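Local coordinates for carbohydrate binding module family 33 and 10 domain protein (Teredinibacter turnerae, PDB 6RW7) that probably cleaves cellulose chains by oxidation, as a copper-dependent lytic polysaccharide monooxygenase of family AA10, at residues G105-D110 / T191-F196; S109-L114 / S164-T169. All blocks are in the same frame, centred on the assembly; numbering follows the deposited sequence.

Contact 1 of 2, residues G105-D110 / T191-F196. With CU1 (copper (I) ion), chain D.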
# COMPACT_ATOMS: atom_id res chain seq x y z
N GLY A 105 -1.28 -14.06 -6.69
CA GLY A 105 -1.69 -14.98 -5.62
C GLY A 105 -3.13 -14.69 -5.24
O GLY A 105 -3.39 -13.95 -4.29
N PRO A 106 -4.11 -15.16 -6.05
CA PRO A 106 -5.48 -14.67 -5.94
C PRO A 106 -6.28 -15.39 -4.85
O PRO A 106 -7.21 -16.16 -5.13
CB PRO A 106 -6.01 -14.88 -7.36
CG PRO A 106 -5.31 -16.14 -7.80
CD PRO A 106 -3.91 -16.01 -7.23
N HIS A 107 -5.94 -15.08 -3.61
CA HIS A 107 -6.51 -15.70 -2.40
C HIS A 107 -7.89 -15.07 -2.09
O HIS A 107 -8.10 -14.59 -0.97
CB HIS A 107 -5.58 -15.52 -1.20
CG HIS A 107 -4.13 -15.73 -1.45
ND1 HIS A 107 -3.61 -16.96 -1.82
CD2 HIS A 107 -3.07 -14.89 -1.35
CE1 HIS A 107 -2.30 -16.86 -1.95
NE2 HIS A 107 -1.94 -15.59 -1.67
N PHE A 108 -8.83 -15.13 -3.02
CA PHE A 108 -10.21 -14.64 -2.81
C PHE A 108 -10.88 -15.42 -1.68
O PHE A 108 -11.56 -14.82 -0.85
CB PHE A 108 -11.03 -14.77 -4.09
CG PHE A 108 -10.67 -13.75 -5.15
CD1 PHE A 108 -11.08 -12.44 -5.03
CD2 PHE A 108 -9.98 -14.13 -6.29
CE1 PHE A 108 -10.81 -11.51 -6.02
CE2 PHE A 108 -9.70 -13.21 -7.29
CZ PHE A 108 -10.11 -11.89 -7.15
N SER A 109 -10.71 -16.74 -1.67
CA SER A 109 -11.56 -17.68 -0.90
C SER A 109 -11.46 -17.46 0.62
O SER A 109 -12.42 -17.85 1.31
CB SER A 109 -11.26 -19.11 -1.25
OG SER A 109 -9.99 -19.49 -0.73
N ASP A 110 -10.36 -16.90 1.14
CA ASP A 110 -10.24 -16.64 2.60
C ASP A 110 -9.80 -15.19 2.82
O ASP A 110 -9.33 -14.89 3.92
CB ASP A 110 -9.36 -17.69 3.29
CG ASP A 110 -7.95 -17.74 2.74
OD1 ASP A 110 -7.61 -16.92 1.84
OD2 ASP A 110 -7.17 -18.61 3.22
N THR A 191 -4.36 -18.67 7.89
CA THR A 191 -2.96 -18.26 7.63
C THR A 191 -2.59 -16.95 8.31
O THR A 191 -1.39 -16.71 8.54
CB THR A 191 -2.68 -18.08 6.13
OG1 THR A 191 -3.39 -16.95 5.58
CG2 THR A 191 -2.97 -19.34 5.34
N TYR A 192 -3.58 -16.06 8.49
CA TYR A 192 -3.37 -14.63 8.87
C TYR A 192 -2.42 -13.94 7.89
O TYR A 192 -1.87 -12.89 8.20
CB TYR A 192 -2.87 -14.47 10.31
CG TYR A 192 -3.98 -14.49 11.34
CD1 TYR A 192 -5.04 -13.61 11.27
CD2 TYR A 192 -4.00 -15.44 12.35
CE1 TYR A 192 -6.07 -13.63 12.21
CE2 TYR A 192 -5.00 -15.46 13.31
CZ TYR A 192 -6.05 -14.56 13.23
OH TYR A 192 -7.05 -14.64 14.17
N GLU A 193 -2.27 -14.47 6.68
CA GLU A 193 -1.34 -13.84 5.72
C GLU A 193 -1.92 -12.49 5.30
O GLU A 193 -3.13 -12.39 5.07
CB GLU A 193 -1.14 -14.75 4.52
CG GLU A 193 -0.07 -14.29 3.57
CD GLU A 193 0.30 -15.36 2.59
OE1 GLU A 193 -0.38 -15.46 1.55
OE2 GLU A 193 1.19 -16.17 2.94
N ARG A 194 -1.06 -11.49 5.28
CA ARG A 194 -1.46 -10.07 5.11
C ARG A 194 -0.45 -9.39 4.20
O ARG A 194 0.76 -9.62 4.37
CB ARG A 194 -1.51 -9.39 6.48
CG ARG A 194 -2.03 -7.96 6.47
CD ARG A 194 -2.20 -7.46 7.91
NE ARG A 194 -3.27 -8.23 8.53
CZ ARG A 194 -4.56 -7.90 8.58
NH1 ARG A 194 -4.99 -6.70 8.20
NH2 ARG A 194 -5.44 -8.78 9.02
N PHE A 195 -0.93 -8.59 3.26
CA PHE A 195 -0.08 -7.86 2.29
C PHE A 195 -0.25 -6.37 2.52
O PHE A 195 -1.33 -5.93 2.98
CB PHE A 195 -0.42 -8.27 0.86
CG PHE A 195 -0.12 -9.72 0.64
CD1 PHE A 195 -1.09 -10.68 0.89
CD2 PHE A 195 1.14 -10.12 0.22
CE1 PHE A 195 -0.78 -12.02 0.74
CE2 PHE A 195 1.45 -11.47 0.09
CZ PHE A 195 0.49 -12.40 0.36
N PHE A 196 0.83 -5.64 2.29
CA PHE A 196 0.93 -4.20 2.62
C PHE A 196 1.24 -3.40 1.36
O PHE A 196 2.02 -3.82 0.55
CB PHE A 196 2.01 -3.97 3.68
CG PHE A 196 1.78 -4.79 4.92
CD1 PHE A 196 2.28 -6.08 5.02
CD2 PHE A 196 1.01 -4.29 5.95
CE1 PHE A 196 2.03 -6.83 6.15
CE2 PHE A 196 0.76 -5.04 7.09
CZ PHE A 196 1.27 -6.32 7.17
CU CU1 D . -0.17 -14.83 -2.07
O HOH W 1 -6.06 -17.60 5.55
O HOH W 2 0.34 -16.65 -3.77
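His107 meets Glu193 and Phe195 beside the copper of the histidine brace, the active-site motif of lytic polysaccharide monooxygenases. This chain is the AA10 catalytic part of a longer protein. The loop 105-110 supplies one brace histidine, and His1 completes the site. The segment 191-196 enters strand 193-202 alongside.

At its start, Thr191 is joined to Asp110 through a water. The water is hydrogen-bonded to Asp110 OD2 at 2.8 Å and to Thr191 OG1 at 2.7 Å. The same hydroxyl accepts a nearly straight hydrogen bond from the backbone N of Glu193, which makes an ST turn just ahead of the strand.

Glu193 comes next. Its CG is anti to the backbone N (chi1 -172°), and the extended chain carries the carboxylate to the His107 ring. The two side chains cross at about a right angle, with their planes 60° apart. Glu193 OE1 is 3.6 Å from His107 NE2, but that nitrogen is spent on the metal. The copper itself is 3.7 Å from Glu193 OE1, too far for a bond here. Both carboxylate oxygens are held from outside: OE1 by a salt bridge to Arg187, OE2 by a hydrogen bond from His54.

Phe195 follows on the same side of the strand. Its ring meets that of His1 and also nears His107, with Phe195 CE1 4.2 Å from His107 CD2. Phe195 CZ comes within 3.5 Å of the copper and is not a ligand. An aromatic side chain over an axial position is familiar in AA10 enzymes. His107 NE2 binds the copper at 2.0 Å. A water sits 2.5 Å from the copper, roughly across from the phenyl ring: the angle from this water through the metal to Phe195 CZ is about 157°.

Contact 2 of 2, residues S109-L114 / S164-T169; sequences SDTEEL and SHINVT. With CU (copper (II) ion), chain C.
Leu114 and Val168 cross obliquely, branch against branch. Leu114 CG lies 3.3 Å from Val168 CG2, tighter than usual for two carbons. The same methyl also rests on Leu114 CB at 3.7 Å. Val168 puts this CG2 branch anti to its own carbonyl carbon, pointing it into the contact.

Thr111 and Ile166 meet differently, tip to tip. Ile166 CG1 is anti to the carbonyl carbon (chi1 -62°) and the chain then runs extended, so CD1 is the atom that arrives. It lies 3.8 Å from Thr111 OG1 and 4.1 Å from Thr111 CG2. The other branch of Ile166 turns to the leucine, with Ile166 CG2 4.2 Å from Leu114 CD2.

This is face-to-face packing in a beta sandwich of the immunoglobulin-like kind that forms the core of these enzymes. Strands 111-114 and 165-169 belong to different sheets. Their axes pass 9.4 Å apart at -41°, and no hydrogen bond joins them. Thr111 and Leu114 both point inward although they are three residues apart. A classic beta bulge, Glu112 and Glu113 opposite Gly186, lies between them and fits this change of phase.

The buried hydroxyl of Thr111 is satisfied elsewhere, by the carbonyl of His107 and by Trp185. Val157 packs on both Leu114 and Ile166. Beside Ile166, His165 heads for a second metal site: its NE2 binds a copper (II) ion at 2.0 Å, with Glu5, Asp101 and a water as the other ligands.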
# COMPACT_ATOMS: atom_id res chain seq x y z
N SER A 109 -10.71 -16.74 -1.67
CA SER A 109 -11.56 -17.68 -0.90
C SER A 109 -11.46 -17.46 0.62
O SER A 109 -12.42 -17.85 1.31
CB SER A 109 -11.26 -19.11 -1.25
OG SER A 109 -9.99 -19.49 -0.73
N ASP A 110 -10.36 -16.90 1.14
CA ASP A 110 -10.24 -16.64 2.60
C ASP A 110 -9.80 -15.19 2.82
O ASP A 110 -9.33 -14.89 3.92
CB ASP A 110 -9.36 -17.69 3.29
CG ASP A 110 -7.95 -17.74 2.74
OD1 ASP A 110 -7.61 -16.92 1.84
OD2 ASP A 110 -7.17 -18.61 3.22
N THR A 111 -10.01 -14.31 1.85
CA THR A 111 -9.87 -12.85 2.09
C THR A 111 -10.83 -12.46 3.22
O THR A 111 -12.01 -12.87 3.17
CB THR A 111 -10.21 -12.03 0.84
OG1 THR A 111 -9.10 -12.18 -0.05
CG2 THR A 111 -10.41 -10.57 1.16
N GLU A 112 -10.36 -11.68 4.19
CA GLU A 112 -11.22 -11.24 5.32
C GLU A 112 -11.34 -9.72 5.38
O GLU A 112 -12.46 -9.23 5.63
CB GLU A 112 -10.69 -11.76 6.65
CG GLU A 112 -11.60 -11.35 7.78
CD GLU A 112 -11.43 -12.15 9.05
OE1 GLU A 112 -10.28 -12.49 9.38
OE2 GLU A 112 -12.47 -12.42 9.71
N GLU A 113 -10.25 -8.95 5.23
CA GLU A 113 -10.44 -7.50 5.42
C GLU A 113 -9.45 -6.69 4.59
O GLU A 113 -8.38 -7.16 4.22
CB GLU A 113 -10.37 -7.13 6.90
CG GLU A 113 -9.05 -7.49 7.53
CD GLU A 113 -8.85 -7.08 8.97
OE1 GLU A 113 -9.84 -6.84 9.67
OE2 GLU A 113 -7.68 -6.95 9.38
N LEU A 114 -9.89 -5.47 4.33
CA LEU A 114 -9.09 -4.45 3.61
C LEU A 114 -9.08 -3.24 4.53
O LEU A 114 -10.16 -2.75 4.90
CB LEU A 114 -9.77 -4.11 2.28
CG LEU A 114 -9.82 -5.15 1.16
CD1 LEU A 114 -8.45 -5.57 0.72
CD2 LEU A 114 -10.73 -6.34 1.47
N SER A 164 -8.54 -10.63 -11.55
CA SER A 164 -7.92 -10.99 -10.25
C SER A 164 -7.69 -9.71 -9.44
O SER A 164 -6.55 -9.47 -9.01
CB SER A 164 -6.62 -11.73 -10.43
OG SER A 164 -6.85 -12.96 -11.06
N HIS A 165 -8.73 -8.91 -9.26
CA HIS A 165 -8.70 -7.67 -8.47
C HIS A 165 -9.70 -7.76 -7.32
O HIS A 165 -10.75 -8.42 -7.45
CB HIS A 165 -9.04 -6.44 -9.31
CG HIS A 165 -8.01 -6.04 -10.31
ND1 HIS A 165 -8.22 -4.97 -11.15
CD2 HIS A 165 -6.78 -6.54 -10.59
CE1 HIS A 165 -7.15 -4.83 -11.92
NE2 HIS A 165 -6.26 -5.77 -11.58
N ILE A 166 -9.38 -7.08 -6.22
CA ILE A 166 -10.39 -6.74 -5.18
C ILE A 166 -10.61 -5.24 -5.25
O ILE A 166 -9.62 -4.49 -5.17
CB ILE A 166 -9.95 -7.18 -3.78
CG1 ILE A 166 -9.77 -8.70 -3.67
CG2 ILE A 166 -10.92 -6.64 -2.74
CD1 ILE A 166 -9.08 -9.16 -2.40
N ASN A 167 -11.85 -4.79 -5.41
CA ASN A 167 -12.21 -3.36 -5.45
C ASN A 167 -12.87 -3.01 -4.11
O ASN A 167 -13.83 -3.68 -3.72
CB ASN A 167 -13.15 -3.05 -6.62
CG ASN A 167 -12.61 -3.47 -7.96
OD1 ASN A 167 -11.42 -3.33 -8.24
ND2 ASN A 167 -13.49 -3.98 -8.82
N VAL A 168 -12.33 -2.03 -3.40
CA VAL A 168 -12.89 -1.57 -2.11
C VAL A 168 -13.27 -0.11 -2.27
O VAL A 168 -12.40 0.67 -2.66
CB VAL A 168 -11.91 -1.65 -0.94
CG1 VAL A 168 -12.64 -1.51 0.39
CG2 VAL A 168 -11.00 -2.84 -0.95
N THR A 169 -14.47 0.27 -1.85
CA THR A 169 -14.91 1.68 -1.87
C THR A 169 -14.75 2.26 -0.47
O THR A 169 -15.20 1.63 0.50
CB THR A 169 -16.32 1.77 -2.44
OG1 THR A 169 -16.26 1.17 -3.73
CG2 THR A 169 -16.82 3.19 -2.53
CU CU C . -4.48 -5.82 -12.46
O HOH W 3 -5.16 -7.60 -13.54

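How the contacts relate
The chain reaches the loop 105-110 first and runs on into strand 111-118. Both contacts start here and share Ser109 and Asp110. Contact 2 closes the shorter loop, when strand 165-172 returns against 109-114. Contact 1 closes the longer one, at strand 193-202, so the partner in contact 2 comes earlier in the chain than that in contact 1. Contact 2 ties the two sheets together; contact 1 ties the loop 105-110 to strand 193-202 of the mixed sheet. Two links join them directly. Arg194 forms a salt bridge to Glu113, and Phe108 of the loop 105-110 packs on Ser164, His165 and Ile166, at the start of strand 165-172.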